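Alcohol dehydrogenase IV (Corynebacterium glutamicum, PDB 3IV7) probably acts as an NAD-dependent maleylacetate reductase of the iron-containing alcohol dehydrogenase family. Local coordinates at residues 170-175 against 296-301; 177-182 against 262-267; 256-261 against 303-308; 266-271 against 289-294. One frame throughout, in Å; residues are numbered along the deposited sequence.

Contact 1: residues 170-175 against 296-301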
# COMPACT_ATOMS: atom_id res chain seq x y z
N SER A 170 21.09 9.17 6.22
CA SER A 170 19.65 9.05 6.46
C SER A 170 18.99 8.25 5.36
O SER A 170 18.08 7.46 5.62
CB SER A 170 18.95 10.44 6.59
OG SER A 170 17.55 10.28 6.85
N GLY A 171 19.42 8.44 4.12
CA GLY A 171 18.87 7.62 3.00
C GLY A 171 19.13 6.13 3.20
O GLY A 171 18.29 5.28 2.88
N LEU A 172 20.30 5.81 3.73
CA LEU A 172 20.64 4.41 3.97
C LEU A 172 19.88 3.87 5.17
O LEU A 172 19.63 2.67 5.25
CB LEU A 172 22.15 4.26 4.15
CG LEU A 172 22.95 4.52 2.85
CD1 LEU A 172 24.44 4.61 3.15
CD2 LEU A 172 22.70 3.44 1.80
N ASN A 173 19.51 4.76 6.10
CA ASN A 173 18.56 4.40 7.19
C ASN A 173 17.24 3.94 6.54
O ASN A 173 16.70 2.85 6.85
CB ASN A 173 18.34 5.62 8.04
CG ASN A 173 17.43 5.39 9.25
OD1 ASN A 173 16.92 4.28 9.53
ND2 ASN A 173 17.18 6.46 9.95
N GLY A 174 16.78 4.71 5.56
CA GLY A 174 15.57 4.39 4.81
C GLY A 174 15.76 3.08 4.06
O GLY A 174 14.88 2.24 4.07
N LEU A 175 16.95 2.88 3.50
CA LEU A 175 17.26 1.66 2.81
C LEU A 175 17.22 0.43 3.75
O LEU A 175 16.77 -0.64 3.34
CB LEU A 175 18.61 1.75 2.10
CG LEU A 175 18.82 0.76 0.99
CD1 LEU A 175 17.73 0.94 -0.05
CD2 LEU A 175 20.28 0.91 0.32
N GLN A 296 26.71 -2.56 -2.18
CA GLN A 296 28.11 -2.12 -2.15
C GLN A 296 28.40 -1.05 -3.22
O GLN A 296 29.11 -0.08 -2.95
CB GLN A 296 29.06 -3.31 -2.28
CG GLN A 296 29.09 -4.24 -1.07
CD GLN A 296 29.57 -3.56 0.21
OE1 GLN A 296 28.76 -3.01 0.97
NE2 GLN A 296 30.86 -3.68 0.51
N ARG A 297 27.84 -1.22 -4.42
CA ARG A 297 27.97 -0.22 -5.47
C ARG A 297 27.33 1.09 -5.08
O ARG A 297 27.84 2.15 -5.41
CB ARG A 297 27.35 -0.70 -6.77
CG ARG A 297 28.13 -1.76 -7.42
CD ARG A 297 27.46 -2.29 -8.65
NE ARG A 297 28.19 -3.43 -9.20
CZ ARG A 297 27.85 -4.11 -10.29
NH1 ARG A 297 26.77 -3.75 -10.99
NH2 ARG A 297 28.59 -5.13 -10.69
N LEU A 298 26.17 1.02 -4.43
CA LEU A 298 25.53 2.22 -3.96
C LEU A 298 26.41 2.90 -2.94
O LEU A 298 26.69 4.12 -3.05
CB LEU A 298 24.17 1.92 -3.36
CG LEU A 298 23.48 3.09 -2.67
CD1 LEU A 298 23.22 4.26 -3.64
CD2 LEU A 298 22.18 2.59 -2.07
N ARG A 299 26.88 2.13 -1.97
CA ARG A 299 27.71 2.68 -0.89
C ARG A 299 28.96 3.36 -1.41
O ARG A 299 29.30 4.48 -0.98
CB ARG A 299 28.06 1.61 0.13
CG ARG A 299 26.85 1.14 0.95
CD ARG A 299 27.21 0.09 1.92
NE ARG A 299 28.08 0.61 2.95
CZ ARG A 299 29.25 0.08 3.32
NH1 ARG A 299 29.72 -1.03 2.75
NH2 ARG A 299 29.94 0.67 4.28
N LEU A 300 29.65 2.72 -2.34
CA LEU A 300 30.82 3.34 -2.94
C LEU A 300 30.41 4.64 -3.67
O LEU A 300 31.05 5.65 -3.53
CB LEU A 300 31.49 2.38 -3.91
CG LEU A 300 32.85 2.85 -4.42
CD1 LEU A 300 33.74 3.15 -3.24
CD2 LEU A 300 33.50 1.78 -5.32
N SER A 301 29.30 4.61 -4.40
CA SER A 301 28.90 5.79 -5.18
C SER A 301 28.46 6.97 -4.32
O SER A 301 28.47 8.10 -4.78
CB SER A 301 27.83 5.44 -6.21
OG SER A 301 26.56 5.35 -5.61

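Contact 2: residues 177-182 against 262-267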
# COMPACT_ATOMS: atom_id res chain seq x y z
N HIS A 177 15.32 0.14 6.38
CA HIS A 177 13.90 -0.14 6.61
C HIS A 177 13.43 -1.11 5.52
O HIS A 177 12.76 -2.09 5.81
CB HIS A 177 13.04 1.14 6.59
CG HIS A 177 13.26 2.06 7.76
ND1 HIS A 177 13.65 1.60 9.00
CD2 HIS A 177 13.00 3.38 7.91
CE1 HIS A 177 13.71 2.62 9.84
NE2 HIS A 177 13.31 3.71 9.20
N CYS A 178 13.84 -0.88 4.27
CA CYS A 178 13.45 -1.76 3.18
C CYS A 178 14.04 -3.13 3.34
O CYS A 178 13.35 -4.12 3.30
CB CYS A 178 13.89 -1.23 1.82
SG CYS A 178 13.26 0.33 1.36
N ILE A 179 15.36 -3.18 3.44
CA ILE A 179 16.06 -4.45 3.40
C ILE A 179 15.76 -5.38 4.57
O ILE A 179 15.44 -6.53 4.38
CB ILE A 179 17.58 -4.25 3.18
CG1 ILE A 179 17.80 -3.66 1.76
CG2 ILE A 179 18.31 -5.63 3.31
CD1 ILE A 179 19.25 -3.27 1.39
N ASP A 180 15.83 -4.86 5.79
CA ASP A 180 15.53 -5.69 6.97
C ASP A 180 14.08 -6.21 6.89
O ASP A 180 13.80 -7.35 7.30
CB ASP A 180 15.71 -4.88 8.21
CG ASP A 180 16.05 -5.72 9.43
OD1 ASP A 180 16.69 -6.81 9.31
OD2 ASP A 180 15.78 -5.19 10.53
N SER A 181 13.18 -5.39 6.33
CA SER A 181 11.78 -5.75 6.22
C SER A 181 11.55 -6.98 5.33
O SER A 181 10.55 -7.71 5.50
CB SER A 181 10.96 -4.55 5.74
OG SER A 181 10.81 -3.56 6.77
N LEU A 182 12.48 -7.23 4.41
CA LEU A 182 12.42 -8.38 3.53
C LEU A 182 12.46 -9.73 4.26
O LEU A 182 11.98 -10.72 3.73
CB LEU A 182 13.51 -8.31 2.45
CG LEU A 182 13.35 -7.14 1.47
CD1 LEU A 182 14.46 -7.10 0.46
CD2 LEU A 182 11.97 -7.20 0.78
N THR A 262 25.88 2.14 8.61
CA THR A 262 27.04 1.28 8.82
C THR A 262 26.67 -0.18 9.02
O THR A 262 27.28 -1.06 8.43
CB THR A 262 27.86 1.75 10.02
OG1 THR A 262 28.28 3.10 9.81
CG2 THR A 262 29.11 0.83 10.24
N VAL A 263 25.64 -0.43 9.82
CA VAL A 263 25.26 -1.79 10.18
C VAL A 263 24.60 -2.58 9.03
O VAL A 263 24.82 -3.81 8.90
CB VAL A 263 24.34 -1.78 11.42
CG1 VAL A 263 23.72 -3.14 11.64
CG2 VAL A 263 25.15 -1.34 12.65
N LEU A 264 23.83 -1.88 8.20
CA LEU A 264 23.05 -2.50 7.12
C LEU A 264 23.79 -3.52 6.25
O LEU A 264 23.35 -4.65 6.11
CB LEU A 264 22.40 -1.42 6.25
CG LEU A 264 21.63 -1.92 5.01
CD1 LEU A 264 20.53 -2.92 5.38
CD2 LEU A 264 21.05 -0.72 4.22
N PRO A 265 24.94 -3.13 5.66
CA PRO A 265 25.60 -4.12 4.79
C PRO A 265 26.03 -5.39 5.50
O PRO A 265 26.10 -6.45 4.88
CB PRO A 265 26.82 -3.37 4.29
CG PRO A 265 27.04 -2.25 5.36
CD PRO A 265 25.69 -1.86 5.74
N TYR A 266 26.33 -5.29 6.79
CA TYR A 266 26.75 -6.45 7.60
C TYR A 266 25.55 -7.38 7.88
O TYR A 266 25.68 -8.61 7.80
CB TYR A 266 27.48 -5.99 8.90
CG TYR A 266 28.72 -5.23 8.55
CD1 TYR A 266 29.85 -5.91 8.11
CD2 TYR A 266 28.71 -3.86 8.45
CE1 TYR A 266 30.93 -5.24 7.64
CE2 TYR A 266 29.79 -3.17 8.02
CZ TYR A 266 30.91 -3.87 7.59
OH TYR A 266 32.02 -3.19 7.14
N VAL A 267 24.38 -6.80 8.13
CA VAL A 267 23.17 -7.62 8.33
C VAL A 267 22.76 -8.23 7.00
O VAL A 267 22.37 -9.40 6.95
CB VAL A 267 22.05 -6.86 8.92
CG1 VAL A 267 20.82 -7.77 9.05
CG2 VAL A 267 22.47 -6.27 10.30

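Contact 3: residues 256-261 against 303-308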
# COMPACT_ATOMS: atom_id res chain seq x y z
N HIS A 256 22.29 8.04 15.07
CA HIS A 256 21.25 7.23 14.49
C HIS A 256 21.46 6.87 13.00
O HIS A 256 21.59 5.72 12.69
CB HIS A 256 19.90 7.90 14.69
CG HIS A 256 18.76 7.18 14.05
ND1 HIS A 256 18.03 6.22 14.72
CD2 HIS A 256 18.26 7.23 12.79
CE1 HIS A 256 17.09 5.74 13.91
NE2 HIS A 256 17.21 6.34 12.74
N ALA A 257 21.47 7.86 12.10
CA ALA A 257 21.55 7.58 10.65
C ALA A 257 22.84 6.83 10.27
O ALA A 257 22.80 5.84 9.54
CB ALA A 257 21.42 8.93 9.84
N GLN A 258 23.97 7.28 10.82
CA GLN A 258 25.26 6.64 10.58
C GLN A 258 25.29 5.18 11.07
O GLN A 258 25.94 4.34 10.45
CB GLN A 258 26.39 7.41 11.24
CG GLN A 258 26.75 8.73 10.56
CD GLN A 258 25.74 9.83 10.82
OE1 GLN A 258 24.87 9.71 11.71
NE2 GLN A 258 25.81 10.89 10.03
N THR A 259 24.64 4.89 12.19
CA THR A 259 24.66 3.55 12.73
C THR A 259 23.87 2.63 11.80
O THR A 259 24.32 1.56 11.43
CB THR A 259 24.06 3.51 14.16
OG1 THR A 259 24.93 4.23 15.06
CG2 THR A 259 23.92 2.08 14.63
N HIS A 260 22.69 3.09 11.40
CA HIS A 260 21.89 2.34 10.45
C HIS A 260 22.67 2.12 9.15
O HIS A 260 22.75 1.01 8.67
CB HIS A 260 20.58 3.07 10.16
CG HIS A 260 19.53 2.82 11.19
ND1 HIS A 260 18.65 1.76 11.10
CD2 HIS A 260 19.27 3.44 12.37
CE1 HIS A 260 17.85 1.78 12.16
NE2 HIS A 260 18.22 2.78 12.94
N ALA A 261 23.30 3.19 8.64
CA ALA A 261 24.05 3.11 7.41
C ALA A 261 25.16 2.10 7.51
O ALA A 261 25.34 1.28 6.60
CB ALA A 261 24.61 4.49 7.01
N ASN A 303 29.80 7.56 -1.12
CA ASN A 303 30.75 7.65 -0.01
C ASN A 303 30.10 7.35 1.37
O ASN A 303 30.26 8.11 2.30
CB ASN A 303 31.40 9.04 0.03
CG ASN A 303 32.60 9.09 0.93
OD1 ASN A 303 33.19 8.06 1.24
ND2 ASN A 303 32.98 10.29 1.36
N ALA A 304 29.45 6.19 1.49
CA ALA A 304 28.65 5.84 2.66
C ALA A 304 29.45 5.66 3.91
O ALA A 304 30.59 5.35 3.85
CB ALA A 304 27.84 4.54 2.37
N PRO A 305 28.81 5.81 5.09
CA PRO A 305 29.52 5.53 6.36
C PRO A 305 30.12 4.13 6.36
O PRO A 305 29.50 3.21 5.84
CB PRO A 305 28.40 5.65 7.41
CG PRO A 305 27.47 6.67 6.78
CD PRO A 305 27.48 6.38 5.31
N LYS A 306 31.30 3.96 6.96
CA LYS A 306 32.03 2.69 6.86
C LYS A 306 32.24 1.87 8.14
O LYS A 306 32.32 0.64 8.07
CB LYS A 306 33.38 2.91 6.17
CG LYS A 306 33.26 3.19 4.63
N ARG A 307 32.37 2.51 9.28
CA ARG A 307 32.77 1.78 10.47
C ARG A 307 32.30 2.44 11.77
O ARG A 307 32.37 3.68 11.92
CB ARG A 307 34.29 1.61 10.47
CG ARG A 307 35.06 2.92 10.57
CD ARG A 307 36.59 2.71 10.42
NE ARG A 307 36.96 2.41 9.04
CZ ARG A 307 37.01 3.32 8.05
NH1 ARG A 307 36.69 4.61 8.27
NH2 ARG A 307 37.37 2.94 6.82
N LEU A 308 31.81 1.62 12.70
CA LEU A 308 31.24 2.17 13.94
C LEU A 308 32.30 2.80 14.84
O LEU A 308 31.98 3.67 15.68
CB LEU A 308 30.43 1.10 14.70
CG LEU A 308 29.26 0.47 13.90
CD1 LEU A 308 28.76 -0.77 14.61
CD2 LEU A 308 28.14 1.47 13.69
O HOH W 1 27.07 2.55 4.76

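Contact 4: residues 266-271 against 289-294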
# COMPACT_ATOMS: atom_id res chain seq x y z
N TYR A 266 26.33 -5.29 6.79
CA TYR A 266 26.75 -6.45 7.60
C TYR A 266 25.55 -7.38 7.88
O TYR A 266 25.68 -8.61 7.80
CB TYR A 266 27.48 -5.99 8.90
CG TYR A 266 28.72 -5.23 8.55
CD1 TYR A 266 29.85 -5.91 8.11
CD2 TYR A 266 28.71 -3.86 8.45
CE1 TYR A 266 30.93 -5.24 7.64
CE2 TYR A 266 29.79 -3.17 8.02
CZ TYR A 266 30.91 -3.87 7.59
OH TYR A 266 32.02 -3.19 7.14
N VAL A 267 24.38 -6.80 8.13
CA VAL A 267 23.17 -7.62 8.33
C VAL A 267 22.76 -8.23 7.00
O VAL A 267 22.37 -9.40 6.95
CB VAL A 267 22.05 -6.86 8.92
CG1 VAL A 267 20.82 -7.77 9.05
CG2 VAL A 267 22.47 -6.27 10.30
N LEU A 268 22.90 -7.48 5.92
CA LEU A 268 22.61 -8.04 4.60
C LEU A 268 23.53 -9.21 4.30
O LEU A 268 23.06 -10.31 3.94
CB LEU A 268 22.73 -7.00 3.52
CG LEU A 268 22.42 -7.50 2.11
CD1 LEU A 268 21.00 -8.14 2.05
CD2 LEU A 268 22.55 -6.35 1.15
N ALA A 269 24.84 -8.99 4.44
CA ALA A 269 25.84 -10.04 4.19
C ALA A 269 25.55 -11.27 5.02
O ALA A 269 25.65 -12.39 4.53
CB ALA A 269 27.24 -9.53 4.50
N PHE A 270 25.19 -11.04 6.28
CA PHE A 270 24.93 -12.11 7.26
C PHE A 270 23.71 -12.97 6.90
O PHE A 270 23.78 -14.19 6.93
CB PHE A 270 24.72 -11.47 8.64
CG PHE A 270 24.43 -12.45 9.75
CD1 PHE A 270 25.46 -13.08 10.43
CD2 PHE A 270 23.13 -12.67 10.19
CE1 PHE A 270 25.20 -13.97 11.47
CE2 PHE A 270 22.86 -13.55 11.25
CZ PHE A 270 23.88 -14.20 11.87
N ASN A 271 22.58 -12.31 6.58
CA ASN A 271 21.30 -13.02 6.31
C ASN A 271 21.03 -13.48 4.88
O ASN A 271 20.18 -14.35 4.65
CB ASN A 271 20.13 -12.13 6.71
CG ASN A 271 19.76 -12.28 8.14
OD1 ASN A 271 20.19 -13.22 8.82
ND2 ASN A 271 18.91 -11.38 8.62
N ASP A 289 23.28 -8.48 -9.90
CA ASP A 289 23.17 -9.95 -9.79
C ASP A 289 22.90 -10.43 -8.38
O ASP A 289 22.19 -11.42 -8.19
CB ASP A 289 24.44 -10.62 -10.34
CG ASP A 289 24.62 -10.39 -11.82
OD1 ASP A 289 23.61 -10.40 -12.55
OD2 ASP A 289 25.77 -10.19 -12.26
N THR A 290 23.47 -9.73 -7.41
CA THR A 290 23.22 -10.02 -6.01
C THR A 290 22.83 -8.74 -5.28
O THR A 290 23.17 -7.64 -5.70
CB THR A 290 24.47 -10.61 -5.31
OG1 THR A 290 25.43 -9.58 -5.09
CG2 THR A 290 25.09 -11.69 -6.14
N ALA A 291 22.15 -8.91 -4.16
CA ALA A 291 21.71 -7.78 -3.35
C ALA A 291 22.90 -7.03 -2.77
O ALA A 291 22.90 -5.78 -2.72
CB ALA A 291 20.79 -8.26 -2.25
N LEU A 292 23.91 -7.77 -2.36
CA LEU A 292 25.09 -7.17 -1.71
C LEU A 292 25.93 -6.36 -2.69
O LEU A 292 26.40 -5.30 -2.34
CB LEU A 292 25.95 -8.23 -1.03
CG LEU A 292 27.08 -7.70 -0.12
CD1 LEU A 292 26.53 -6.90 1.03
CD2 LEU A 292 27.94 -8.84 0.39
N GLU A 293 26.12 -6.83 -3.91
CA GLU A 293 26.90 -6.03 -4.84
C GLU A 293 26.13 -4.75 -5.18
O GLU A 293 26.70 -3.70 -5.34
CB GLU A 293 27.31 -6.81 -6.11
CG GLU A 293 26.24 -7.03 -7.13
CD GLU A 293 26.70 -7.95 -8.30
OE1 GLU A 293 27.35 -8.99 -8.02
OE2 GLU A 293 26.41 -7.64 -9.48
N GLY A 294 24.81 -4.84 -5.23
CA GLY A 294 24.00 -3.66 -5.43
C GLY A 294 24.20 -2.68 -4.29
O GLY A 294 24.43 -1.50 -4.51

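Contact 1: residues 170-175 against 296-301
Leu172 and Leu175, one helical turn apart on helix 164-181, both meet Leu298 of helix 291-301, and the contact across the two segments is wholly apolar. A single methyl does the work on the far side: Leu298 CD2 lies 3.5 Å from Leu175 CD2 and 4.0 Å from Leu172 CD2. Leu175 and Leu298 reach for each other tip to tip, and their methyl pair is closer than ordinary van der Waals contact, a locally tight spot. Leu172 instead slides past Leu298, the two side chains running in opposite directions. Different first torsions bring the two leucines onto one target: CG of Leu175 stands anti to the backbone N (chi1 -160°), whereas CG of Leu172 lies beside it (chi1 -69°). The two segments stay well apart, their closest CA atoms, those of Leu172 and Arg299, being 8.8 Å from each other.

Two side-chain hydrogen bonds run within helix 291-301. Arg299 NH1 donates to Gln296 OE1 at 2.8 Å, with the acceptor in the guanidinium plane, tying two side chains of successive turns together, while Arg299 NH2 bonds to Pro305 O in the loop that follows. Ser301 OG returns to Leu298 O at 2.8 Å, so the hydroxyl is held against its own helix near the C-terminal end.

Both helices belong to the all-helical part of the chain. Ile199 of helix 189-211 packs on Leu175, while Asn203 and Pro207 of the same helix cover Leu298; Ala261 of helix 256-271 closes on Leu172, and Pro265 of that helix lies against Gln296 and Arg299.

Contact 2: residues 177-182 against 262-267
The helical C-terminal domain of the iron-containing alcohol dehydrogenase fold brings Ile179, near the end of helix 164-181, against Leu264 of helix 256-271. The side chains cross at about a right angle. One Leu264 methyl makes the contact: CD1 sits 3.9 Å from Ile179 CB and 4.1 Å from Ile179 CG2, so it rests against the branch point of the isoleucine. Ile179 CG2 is anti to its own nitrogen, with CG1 beside that nitrogen (chi1 -66°); this leaves the CB and CG2 side of the residue to receive the methyl.

Helix 256-271 is kinked here. Pro265 has no N-H to give, and Tyr266 N lacks the regular bond four residues back and makes only a weak one to Val263 O.

Asp180 brings a buried carboxylate to the same interface. Its OD2 is hydrogen-bonded to His242 ND1, and its OD1 to Trp183 NE1, so both oxygens have partners beside the apolar contact. His177 ND1 bonds to His242 NE2, the other nitrogen of that ring, which joins the two residues of helix 164-181 through one imidazole. Ser181 OG turns back on its own helix and meets His177 O at 2.6 Å, nearly in line with the C=O bond. Past the leucine and isoleucine, Asp180 OD1 comes within 4.2 Å of Val267 CG1.

Contact 3: residues 256-261 against 303-308
Pro305, in the loop that leaves helix 291-301, lays its ring against the first turns of helix 256-271 in the helical C-terminal domain. The ring meets the methyl of Ala261: Pro305 CG is 3.6 Å from Ala261 CB and Pro305 CD 3.8 Å. Pro305 CB extends the contact along the helix, 4.1 Å from Gln258 O, one turn before Ala261. The proline thus spans a helical turn, and the backbones come close, with the CA atoms of Ala261 and Pro305 6.1 Å apart.

A water joins the helix and the loop beside this patch. It donates to Ala261 O at 2.8 Å and to Pro305 O at 2.7 Å, using both of its hydrogens to bridge two carbonyls. Pro305 O also accepts from Arg299 NH2 on the preceding helix, so two donors grip it.

A Schellman motif sets the course of the loop. Asn303, with positive phi (46°), is its C-prime residue: Ala304 N bonds to Arg299 O and Asn303 N to Leu300 O, which ends helix 291-301 and releases the chain toward Ala261.

Farther on, Leu308 returns to the helix. With CG beside the backbone N (chi1 -58°), its CD2 reaches Thr259 CA at 4.2 Å. The hydroxyl of Thr259 is engaged elsewhere, OG1 bonding to Pro255 O, and Leu248 of helix 240-250 packs on both Thr259 and Leu308.

Contact 4: residues 266-271 against 289-294
Leu268 of helix 256-271 leans on the first turn of helix 291-301, and its side chain can be traced outward from CB. That carbon leaves the helix toward Ala291 and Leu292, and CG follows anti to the backbone N (chi1 -179°), carrying the branch straight out into the interface. CD2 is the methyl that does the touching. It lies 3.9 Å from Leu292 CA and 3.9 Å from Ala291 O, so the backbone of the incoming helix forms much of its seat. Around the same methyl stand Leu292 CD1 at 4.0 Å and Ala291 CB at 4.3 Å. The other methyl, CD1, meets Ile179 of helix 164-181.

Leu292 answers with both of its methyls. While CD1 meets Leu268, CD2 approaches Ala269 CB at 4.2 Å, so this leucine straddles two consecutive residues of helix 256-271.

The helix start that receives Leu268 is capped. Thr290 occupies the N-cap, and its OG1 accepts from Glu293 N at 3.1 Å along a fairly straight bond (164°), which satisfies an amide of the first turn. Glu293 OE2 is in turn met by Asp289 N from above the carboxylate plane.

Outside the pair, Ala282 of helix 276-286 covers Ala291, and Glu279 of that helix accepts from Ala291 N. Trp183, just after helix 164-181, packs on Leu268, while Phe270 touches Leu240 of helix 240-250 and Asn341 and Leu345 of helix 339-351.

How the contacts relate
All four contacts lie in the helical C-terminal part of the chain, none of their segments includes a strand, and three helices carry most of them. Helix 164-181 serves contacts 1 and 2, helix 256-271 serves contacts 2, 3 and 4, and helix 291-301 serves contacts 1 and 4, with its trailing loop in contact 3. Centres lie about 9 Å apart for contacts 1 and 3 and for 2 and 4, and about 16 Å for 3 and 4. Along the chain, contacts 2 and 4 are nested within the loop closed by contact 1, whereas contact 3 crosses contacts 1 and 2. Segments far apart in sequence are thereby packed together.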